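PDB 6F2P: paenibacillus xanthan lyase from Paenibacillus, which cleaves the bond between the terminal mannose and the glucuronate of xanthan side chains by beta-elimination, leaving an unsaturated uronate. Local coordinates for residues G921-T926 with K948-T953; Y962-M967 with N1003-Y1008; N977-V982 with K1019-A1024. One frame throughout, in Å; residues are numbered along the deposited sequence.

How the contacts relate
All three contacts lie in the C-terminal Golvesin-type domain, where two antiparallel sheets face each other as a beta sandwich. Going along the chain, contact 1 comes first and closes a short loop of 21 residues between 921-926 and 948-953, at the border of the two sheets. Contact 2 then opens at 962-967 and contact 3 at 977-982; they close in the same order, at 1003-1008 and 1019-1024, so their loops cross. Contact 2 pairs strands of one sheet, contact 3 strands of the other, and M966 and L1005 of contact 2 pack on V980 of contact 3. Contact 1 joins contact 3 through neighbouring strands, V950 beside I1020.

Contact 1 (G921-T926 with K948-T953); sequences GTWTGT and KSVTFT
W923 presses its indole against V950 and K948, an apolar contact between a crossover and a strand at the border of the two sheets of a beta sandwich. Segment 921-926 leaves strand 917-920 of one sheet and enters strand 924-926 of the other, whereas 948-953 carries strand 949-952, the neighbour of 917-920; the two segments therefore meet through side chains and not as paired strands. V950 CG2 sits over the indole face, 3.5 Å from the centroid of the W923 six-membered ring and 16° off the ring normal, a CH-pi contact. With V950 CG1 anti to the backbone N (chi1 175°), CG2 is the branch turned to the ring. The indole NE1 is held by the carbonyl of V920, which restrains the turn of the ring, and I938, D940 and T1022 also touch W923, lodging it between strand 937-939 and nearby loops. At the indole edge, the backbone N of S949 lies near the ring plane, 3.6 Å from W923 CZ2. K948 approaches obliquely, its CB 3.5 Å from W923 CZ2, and runs past the indole in the opposite direction. A bend at chi2 (-100°) carries the rest of the chain along the backbone of G921 and T922, with K948 CD 3.7 Å from G921 CA. The ammonium group is bonded chiefly to the carbonyl of T943; across the contact it adds a weak hydrogen bond, K948 NZ to T922 O at 3.5 Å.

Contact 2 (Y962-M967 with N1003-Y1008); sequences YQVYMM and NLLGTY
V964 faces both L1005 and G1006, a classic beta bulge in the antiparallel pair of strands 960-967 and 1003-1010 of the Golvesin-type beta sandwich. The bulge shows in the bonds: V964 N donates to G1006 O (2.7 Å), while V964 O accepts from L1005 N. It swings L1005 toward the partner strand. L1005 CD1 fills the hollow between V964 and M966, 4.1 Å from V964 CG1 and 4.0 Å from M966 CB, and this apolar ridge packs on I1018 and V980 of the facing sheet. Beside it, V964 CG2 meets the edge of the Y1008 ring at CD2 (4.1 Å), the two side chains crossing at about a right angle, and H984 stacks on that ring. On the other face of the sheet the bump is L1004. With CG anti to the backbone N (chi1 -173°), L1004 leans to the partner strand and lays L1004 CD1 over the Y965 ring, 3.9 Å from the ring centroid and 11° off the normal. Q963 and T1007 lie side by side next to it, with Q963 CG 3.6 Å from T1007 OG1. Y965 OH donates to Q963 OE1 at 2.6 Å, from above the carbonyl plane of the amide.

Contact 3 (N977-V982 with K1019-A1024); sequences NVPVDV and KIRTDA
D981 and R1021 form a salt bridge across the segments, with R1021 NH1 2.6 Å from D981 OD1. The same NH1 makes a weak hydrogen bond to D981 OD2 at 3.0 Å, so a single nitrogen serves both carboxylate oxygens; the two flat groups are 28° apart. D981 OD1 has a second partner in the hydroxyl of T990. Bends at chi2 and chi3 (chi3 37°) fold the chain so that R1021 NE makes a salt bridge to D1023 OD1 at 3.4 Å, weak as a hydrogen bond. R1021 thus bridges the carboxylates of D981 and D1023; D1023 also belongs to a calcium site with G946, and the metal probably polarises it. Over one guanidinium face lies P979, its CB 3.6 Å from R1021 NH2. D981 and P979 lie on strand 978-984, which runs antiparallel to strand 1017-1021 in one sheet of the beta sandwich; D1023 follows in the loop. Here D981 and K1019 are a hydrogen-bonded pair: D981 N donates to K1019 O (2.8 Å) and K1019 N to D981 O, while R1021 N is taken up by P979 O. Past the strand ends, a water donates to N977 O and to D1023 O, bridging the segments. N977 OD1 accepts from the backbone N of N1026, and its ND2 donates to A1024 O at 2.9 Å, arriving 44° above that carbonyl plane.

Contact 1 (G921-T926 with K948-T953)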
loop_
_atom_site.group_PDB
_atom_site.type_symbol
_atom_site.label_atom_id
_atom_site.label_comp_id
_atom_site.label_asym_id
_atom_site.label_seq_id
_atom_site.Cartn_x
_atom_site.Cartn_y
_atom_site.Cartn_z
ATOM N N GLY A 921 -62.104 28.888 4.996
ATOM C CA GLY A 921 -63.438 28.652 5.511
ATOM C C GLY A 921 -63.514 27.484 6.482
ATOM O O GLY A 921 -62.522 26.812 6.759
ATOM N N THR A 922 -64.713 27.234 6.991
ATOM C CA THR A 922 -64.913 26.239 8.035
ATOM C C THR A 922 -65.377 24.899 7.468
ATOM O O THR A 922 -66.484 24.789 6.937
ATOM C CB THR A 922 -65.930 26.747 9.075
ATOM O OG1 THR A 922 -65.588 28.087 9.449
ATOM C CG2 THR A 922 -65.932 25.861 10.316
ATOM N N TRP A 923 -64.523 23.887 7.591
ATOM C CA TRP A 923 -64.832 22.545 7.096
ATOM C C TRP A 923 -65.019 21.564 8.258
ATOM O O TRP A 923 -64.353 21.676 9.286
ATOM C CB TRP A 923 -63.727 22.057 6.145
ATOM C CG TRP A 923 -63.604 22.891 4.890
ATOM C CD1 TRP A 923 -63.029 24.128 4.778
ATOM C CD2 TRP A 923 -64.071 22.547 3.576
ATOM N NE1 TRP A 923 -63.115 24.576 3.479
ATOM C CE2 TRP A 923 -63.749 23.624 2.723
ATOM C CE3 TRP A 923 -64.730 21.435 3.040
ATOM C CZ2 TRP A 923 -64.059 23.617 1.363
ATOM C CZ3 TRP A 923 -65.039 21.431 1.692
ATOM C CH2 TRP A 923 -64.704 22.515 0.869
ATOM N N THR A 924 -65.919 20.601 8.083
ATOM C CA THR A 924 -66.312 19.685 9.155
ATOM C C THR A 924 -65.981 18.220 8.827
ATOM O O THR A 924 -66.382 17.713 7.777
ATOM C CB THR A 924 -67.829 19.829 9.443
ATOM O OG1 THR A 924 -68.063 21.037 10.177
ATOM C CG2 THR A 924 -68.362 18.640 10.236
ATOM N N GLY A 925 -65.267 17.542 9.727
ATOM C CA GLY A 925 -64.843 16.166 9.492
ATOM C C GLY A 925 -65.714 15.086 10.116
ATOM O O GLY A 925 -66.391 15.337 11.111
ATOM N N THR A 926 -65.693 13.880 9.545
ATOM C CA THR A 926 -66.476 12.764 10.090
ATOM C C THR A 926 -65.998 11.376 9.618
ATOM O O THR A 926 -65.164 11.270 8.717
ATOM C CB THR A 926 -67.995 12.940 9.818
ATOM O OG1 THR A 926 -68.752 12.123 10.721
ATOM C CG2 THR A 926 -68.341 12.574 8.388
ATOM N N LYS A 948 -65.477 28.988 0.404
ATOM C CA LYS A 948 -64.634 27.930 0.945
ATOM C C LYS A 948 -63.705 27.329 -0.115
ATOM O O LYS A 948 -63.983 27.403 -1.313
ATOM C CB LYS A 948 -65.508 26.823 1.542
ATOM C CG LYS A 948 -66.693 27.304 2.364
ATOM C CD LYS A 948 -66.405 27.254 3.855
ATOM C CE LYS A 948 -67.695 27.274 4.661
ATOM N NZ LYS A 948 -68.521 26.049 4.438
ATOM N N SER A 949 -62.605 26.732 0.346
ATOM C CA SER A 949 -61.668 26.019 -0.521
ATOM C C SER A 949 -60.697 25.125 0.264
ATOM O O SER A 949 -60.310 25.437 1.394
ATOM C CB SER A 949 -60.887 26.989 -1.421
ATOM O OG SER A 949 -59.950 27.748 -0.678
ATOM N N VAL A 950 -60.329 24.001 -0.344
ATOM C CA VAL A 950 -59.307 23.109 0.200
ATOM C C VAL A 950 -58.232 22.885 -0.866
ATOM O O VAL A 950 -58.529 22.363 -1.939
ATOM C CB VAL A 950 -59.906 21.743 0.624
ATOM C CG1 VAL A 950 -58.808 20.789 1.067
ATOM C CG2 VAL A 950 -60.929 21.926 1.731
ATOM N N THR A 951 -56.994 23.280 -0.575
ATOM C CA THR A 951 -55.907 23.208 -1.562
ATOM C C THR A 951 -54.832 22.163 -1.239
ATOM O O THR A 951 -54.018 22.356 -0.336
ATOM C CB THR A 951 -55.221 24.586 -1.750
ATOM O OG1 THR A 951 -56.180 25.546 -2.209
ATOM C CG2 THR A 951 -54.093 24.495 -2.760
ATOM N N PHE A 952 -54.825 21.066 -1.995
ATOM C CA PHE A 952 -53.804 20.028 -1.859
ATOM C C PHE A 952 -52.542 20.393 -2.641
ATOM O O PHE A 952 -52.539 20.356 -3.868
ATOM C CB PHE A 952 -54.323 18.685 -2.388
ATOM C CG PHE A 952 -55.560 18.175 -1.696
ATOM C CD1 PHE A 952 -56.823 18.523 -2.152
ATOM C CD2 PHE A 952 -55.461 17.317 -0.612
ATOM C CE1 PHE A 952 -57.968 18.041 -1.530
ATOM C CE2 PHE A 952 -56.606 16.832 0.018
ATOM C CZ PHE A 952 -57.861 17.197 -0.445
ATOM N N THR A 953 -51.466 20.733 -1.939
ATOM C CA THR A 953 -50.189 21.008 -2.598
ATOM C C THR A 953 -49.195 19.865 -2.381
ATOM O O THR A 953 -48.576 19.770 -1.322
ATOM C CB THR A 953 -49.564 22.337 -2.104
ATOM O OG1 THR A 953 -50.525 23.396 -2.220
ATOM C CG2 THR A 953 -48.319 22.685 -2.916
#

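Contact 2 (Y962-M967 with N1003-Y1008)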
loop_
_atom_site.group_PDB
_atom_site.type_symbol
_atom_site.label_atom_id
_atom_site.label_comp_id
_atom_site.label_asym_id
_atom_site.label_seq_id
_atom_site.Cartn_x
_atom_site.Cartn_y
_atom_site.Cartn_z
ATOM N N TYR A 962 -47.643 13.654 -14.749
ATOM C CA TYR A 962 -48.321 12.975 -13.653
ATOM C C TYR A 962 -49.831 12.900 -13.829
ATOM O O TYR A 962 -50.494 13.923 -14.034
ATOM C CB TYR A 962 -48.056 13.699 -12.342
ATOM C CG TYR A 962 -46.671 13.540 -11.795
ATOM C CD1 TYR A 962 -45.651 14.391 -12.190
ATOM C CD2 TYR A 962 -46.385 12.555 -10.861
ATOM C CE1 TYR A 962 -44.380 14.257 -11.680
ATOM C CE2 TYR A 962 -45.118 12.415 -10.342
ATOM C CZ TYR A 962 -44.120 13.268 -10.754
ATOM O OH TYR A 962 -42.858 13.133 -10.234
ATOM N N GLN A 963 -50.368 11.688 -13.716
ATOM C CA GLN A 963 -51.806 11.477 -13.616
ATOM C C GLN A 963 -52.330 11.974 -12.271
ATOM O O GLN A 963 -51.788 11.636 -11.217
ATOM C CB GLN A 963 -52.137 10.000 -13.802
ATOM C CG GLN A 963 -51.830 9.502 -15.192
ATOM C CD GLN A 963 -52.282 8.080 -15.410
ATOM O OE1 GLN A 963 -52.347 7.284 -14.471
ATOM N NE2 GLN A 963 -52.611 7.749 -16.656
ATOM N N VAL A 964 -53.382 12.785 -12.313
ATOM C CA VAL A 964 -53.961 13.351 -11.097
ATOM C C VAL A 964 -55.261 12.634 -10.707
ATOM O O VAL A 964 -56.267 12.730 -11.413
ATOM C CB VAL A 964 -54.205 14.870 -11.258
ATOM C CG1 VAL A 964 -54.916 15.436 -10.046
ATOM C CG2 VAL A 964 -52.891 15.599 -11.499
ATOM N N TYR A 965 -55.226 11.901 -9.592
ATOM C CA TYR A 965 -56.413 11.206 -9.083
ATOM C C TYR A 965 -57.010 11.900 -7.868
ATOM O O TYR A 965 -56.327 12.645 -7.169
ATOM C CB TYR A 965 -56.091 9.765 -8.702
ATOM C CG TYR A 965 -55.642 8.897 -9.846
ATOM C CD1 TYR A 965 -54.323 8.913 -10.276
ATOM C CD2 TYR A 965 -56.531 8.046 -10.487
ATOM C CE1 TYR A 965 -53.903 8.120 -11.319
ATOM C CE2 TYR A 965 -56.118 7.243 -11.534
ATOM C CZ TYR A 965 -54.799 7.286 -11.943
ATOM O OH TYR A 965 -54.364 6.492 -12.980
ATOM N N MET A 966 -58.290 11.646 -7.619
ATOM C CA MET A 966 -58.946 12.136 -6.410
ATOM C C MET A 966 -59.984 11.139 -5.886
ATOM O O MET A 966 -60.690 10.479 -6.656
ATOM C CB MET A 966 -59.584 13.504 -6.644
ATOM C CG MET A 966 -60.290 14.055 -5.416
ATOM S SD MET A 966 -61.130 15.628 -5.674
ATOM C CE MET A 966 -59.745 16.755 -5.843
ATOM N N MET A 967 -60.051 11.023 -4.567
ATOM C CA MET A 967 -61.028 10.166 -3.920
ATOM C C MET A 967 -61.909 11.031 -3.035
ATOM O O MET A 967 -61.470 12.081 -2.560
ATOM C CB MET A 967 -60.313 9.113 -3.082
ATOM C CG MET A 967 -61.224 8.121 -2.387
ATOM S SD MET A 967 -60.249 6.851 -1.577
ATOM C CE MET A 967 -59.437 6.112 -2.993
ATOM N N ASN A 1003 -60.265 8.631 -8.629
ATOM C CA ASN A 1003 -60.867 9.146 -9.847
ATOM C C ASN A 1003 -59.872 9.969 -10.638
ATOM O O ASN A 1003 -59.332 10.956 -10.138
ATOM C CB ASN A 1003 -62.118 9.968 -9.518
ATOM C CG ASN A 1003 -63.271 9.103 -9.053
ATOM O OD1 ASN A 1003 -63.647 8.143 -9.728
ATOM N ND2 ASN A 1003 -63.820 9.418 -7.883
ATOM N N LEU A 1004 -59.623 9.558 -11.874
ATOM C CA LEU A 1004 -58.678 10.274 -12.715
ATOM C C LEU A 1004 -59.249 11.620 -13.164
ATOM O O LEU A 1004 -60.234 11.668 -13.898
ATOM C CB LEU A 1004 -58.301 9.420 -13.922
ATOM C CG LEU A 1004 -57.192 9.987 -14.798
ATOM C CD1 LEU A 1004 -56.005 10.358 -13.929
ATOM C CD2 LEU A 1004 -56.789 8.977 -15.857
ATOM N N LEU A 1005 -58.623 12.707 -12.716
ATOM C CA LEU A 1005 -59.043 14.060 -13.087
ATOM C C LEU A 1005 -58.398 14.502 -14.391
ATOM O O LEU A 1005 -59.052 15.095 -15.246
ATOM C CB LEU A 1005 -58.686 15.069 -11.993
ATOM C CG LEU A 1005 -59.166 14.758 -10.576
ATOM C CD1 LEU A 1005 -59.006 15.971 -9.684
ATOM C CD2 LEU A 1005 -60.608 14.283 -10.589
ATOM N N GLY A 1006 -57.107 14.219 -14.533
ATOM C CA GLY A 1006 -56.379 14.591 -15.730
ATOM C C GLY A 1006 -54.920 14.194 -15.679
ATOM O O GLY A 1006 -54.461 13.581 -14.713
ATOM N N THR A 1007 -54.186 14.542 -16.728
ATOM C CA THR A 1007 -52.770 14.223 -16.806
ATOM C C THR A 1007 -52.012 15.468 -17.270
ATOM O O THR A 1007 -52.294 16.016 -18.333
ATOM C CB THR A 1007 -52.537 13.028 -17.744
ATOM O OG1 THR A 1007 -53.405 11.953 -17.363
ATOM C CG2 THR A 1007 -51.107 12.542 -17.665
ATOM N N TYR A 1008 -51.066 15.930 -16.454
ATOM C CA TYR A 1008 -50.415 17.221 -16.679
ATOM C C TYR A 1008 -48.919 17.164 -16.405
ATOM O O TYR A 1008 -48.427 16.219 -15.788
ATOM C CB TYR A 1008 -51.055 18.300 -15.793
ATOM C CG TYR A 1008 -52.562 18.351 -15.903
ATOM C CD1 TYR A 1008 -53.181 19.166 -16.843
ATOM C CD2 TYR A 1008 -53.370 17.574 -15.073
ATOM C CE1 TYR A 1008 -54.557 19.208 -16.957
ATOM C CE2 TYR A 1008 -54.751 17.610 -15.179
ATOM C CZ TYR A 1008 -55.340 18.429 -16.124
ATOM O OH TYR A 1008 -56.711 18.470 -16.243
#

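Contact 3 (N977-V982 with K1019-A1024)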
loop_
_atom_site.group_PDB
_atom_site.type_symbol
_atom_site.label_atom_id
_atom_site.label_comp_id
_atom_site.label_asym_id
_atom_site.label_seq_id
_atom_site.Cartn_x
_atom_site.Cartn_y
_atom_site.Cartn_z
ATOM N N ASN A 977 -71.687 19.171 -9.033
ATOM C CA ASN A 977 -70.900 20.093 -9.839
ATOM C C ASN A 977 -69.766 20.732 -9.050
ATOM O O ASN A 977 -69.591 21.950 -9.073
ATOM C CB ASN A 977 -71.808 21.172 -10.445
ATOM C CG ASN A 977 -72.577 21.955 -9.388
ATOM O OD1 ASN A 977 -72.824 21.459 -8.288
ATOM N ND2 ASN A 977 -72.950 23.187 -9.718
ATOM N N VAL A 978 -68.990 19.907 -8.355
ATOM C CA VAL A 978 -67.880 20.415 -7.561
ATOM C C VAL A 978 -66.740 20.860 -8.468
ATOM O O VAL A 978 -66.170 20.041 -9.189
ATOM C CB VAL A 978 -67.367 19.358 -6.575
ATOM C CG1 VAL A 978 -66.274 19.946 -5.687
ATOM C CG2 VAL A 978 -68.520 18.820 -5.742
ATOM N N PRO A 979 -66.415 22.165 -8.445
ATOM C CA PRO A 979 -65.315 22.686 -9.264
ATOM C C PRO A 979 -63.952 22.357 -8.658
ATOM O O PRO A 979 -63.716 22.621 -7.478
ATOM C CB PRO A 979 -65.555 24.199 -9.254
ATOM C CG PRO A 979 -66.261 24.457 -7.979
ATOM C CD PRO A 979 -67.107 23.238 -7.707
ATOM N N VAL A 980 -63.073 21.768 -9.463
ATOM C CA VAL A 980 -61.733 21.410 -9.014
ATOM C C VAL A 980 -60.678 22.034 -9.920
ATOM O O VAL A 980 -60.704 21.842 -11.133
ATOM C CB VAL A 980 -61.536 19.884 -9.002
ATOM C CG1 VAL A 980 -60.145 19.533 -8.490
ATOM C CG2 VAL A 980 -62.606 19.223 -8.151
ATOM N N ASP A 981 -59.758 22.791 -9.330
ATOM C CA ASP A 981 -58.639 23.348 -10.082
ATOM C C ASP A 981 -57.414 22.459 -9.975
ATOM O O ASP A 981 -57.126 21.911 -8.915
ATOM C CB ASP A 981 -58.278 24.747 -9.582
ATOM C CG ASP A 981 -59.368 25.750 -9.838
ATOM O OD1 ASP A 981 -60.137 25.554 -10.804
ATOM O OD2 ASP A 981 -59.458 26.732 -9.070
ATOM N N VAL A 982 -56.698 22.314 -11.081
ATOM C CA VAL A 982 -55.402 21.662 -11.064
ATOM C C VAL A 982 -54.379 22.628 -11.642
ATOM O O VAL A 982 -54.344 22.855 -12.851
ATOM C CB VAL A 982 -55.411 20.359 -11.879
ATOM C CG1 VAL A 982 -54.023 19.749 -11.907
ATOM C CG2 VAL A 982 -56.420 19.382 -11.302
ATOM N N LYS A 1019 -56.937 22.390 -6.069
ATOM C CA LYS A 1019 -57.891 23.068 -5.194
ATOM C C LYS A 1019 -59.330 22.616 -5.439
ATOM O O LYS A 1019 -59.740 22.386 -6.578
ATOM C CB LYS A 1019 -57.786 24.591 -5.354
ATOM C CG LYS A 1019 -58.712 25.374 -4.422
ATOM C CD LYS A 1019 -58.835 26.846 -4.812
ATOM C CE LYS A 1019 -57.562 27.629 -4.526
ATOM N NZ LYS A 1019 -57.770 29.092 -4.753
ATOM N N ILE A 1020 -60.087 22.481 -4.354
ATOM C CA ILE A 1020 -61.513 22.211 -4.430
ATOM C C ILE A 1020 -62.267 23.461 -4.001
ATOM O O ILE A 1020 -62.109 23.923 -2.875
ATOM C CB ILE A 1020 -61.906 21.039 -3.521
ATOM C CG1 ILE A 1020 -61.290 19.739 -4.045
ATOM C CG2 ILE A 1020 -63.412 20.913 -3.433
ATOM C CD1 ILE A 1020 -61.474 18.560 -3.116
ATOM N N ARG A 1021 -63.059 24.019 -4.913
ATOM C CA ARG A 1021 -63.846 25.223 -4.642
ATOM C C ARG A 1021 -65.303 24.838 -4.406
ATOM O O ARG A 1021 -65.699 23.697 -4.659
ATOM C CB ARG A 1021 -63.740 26.219 -5.806
ATOM C CG ARG A 1021 -62.461 27.067 -5.831
ATOM C CD ARG A 1021 -62.049 27.406 -7.268
ATOM N NE ARG A 1021 -63.211 27.654 -8.125
ATOM C CZ ARG A 1021 -63.324 27.240 -9.386
ATOM N NH1 ARG A 1021 -62.344 26.558 -9.958
ATOM N NH2 ARG A 1021 -64.419 27.511 -10.084
ATOM N N THR A 1022 -66.099 25.781 -3.914
ATOM C CA THR A 1022 -67.493 25.487 -3.578
ATOM C C THR A 1022 -68.503 26.363 -4.332
ATOM O O THR A 1022 -69.707 26.281 -4.079
ATOM C CB THR A 1022 -67.744 25.597 -2.059
ATOM O OG1 THR A 1022 -67.418 26.922 -1.617
ATOM C CG2 THR A 1022 -66.893 24.578 -1.299
ATOM N N ASP A 1023 -68.003 27.184 -5.255
ATOM C CA ASP A 1023 -68.834 28.112 -6.024
ATOM C C ASP A 1023 -69.966 27.397 -6.755
ATOM O O ASP A 1023 -69.733 26.435 -7.485
ATOM C CB ASP A 1023 -67.979 28.884 -7.037
ATOM C CG ASP A 1023 -66.775 29.565 -6.396
ATOM O OD1 ASP A 1023 -65.748 28.884 -6.184
ATOM O OD2 ASP A 1023 -66.849 30.781 -6.116
ATOM N N ALA A 1024 -71.190 27.867 -6.528
ATOM C CA ALA A 1024 -72.380 27.395 -7.248
ATOM C C ALA A 1024 -72.720 25.914 -7.061
ATOM O O ALA A 1024 -73.481 25.346 -7.847
ATOM C CB ALA A 1024 -72.279 27.735 -8.739
HETATM O O HOH W 1 -70.232 24.371 -9.676
#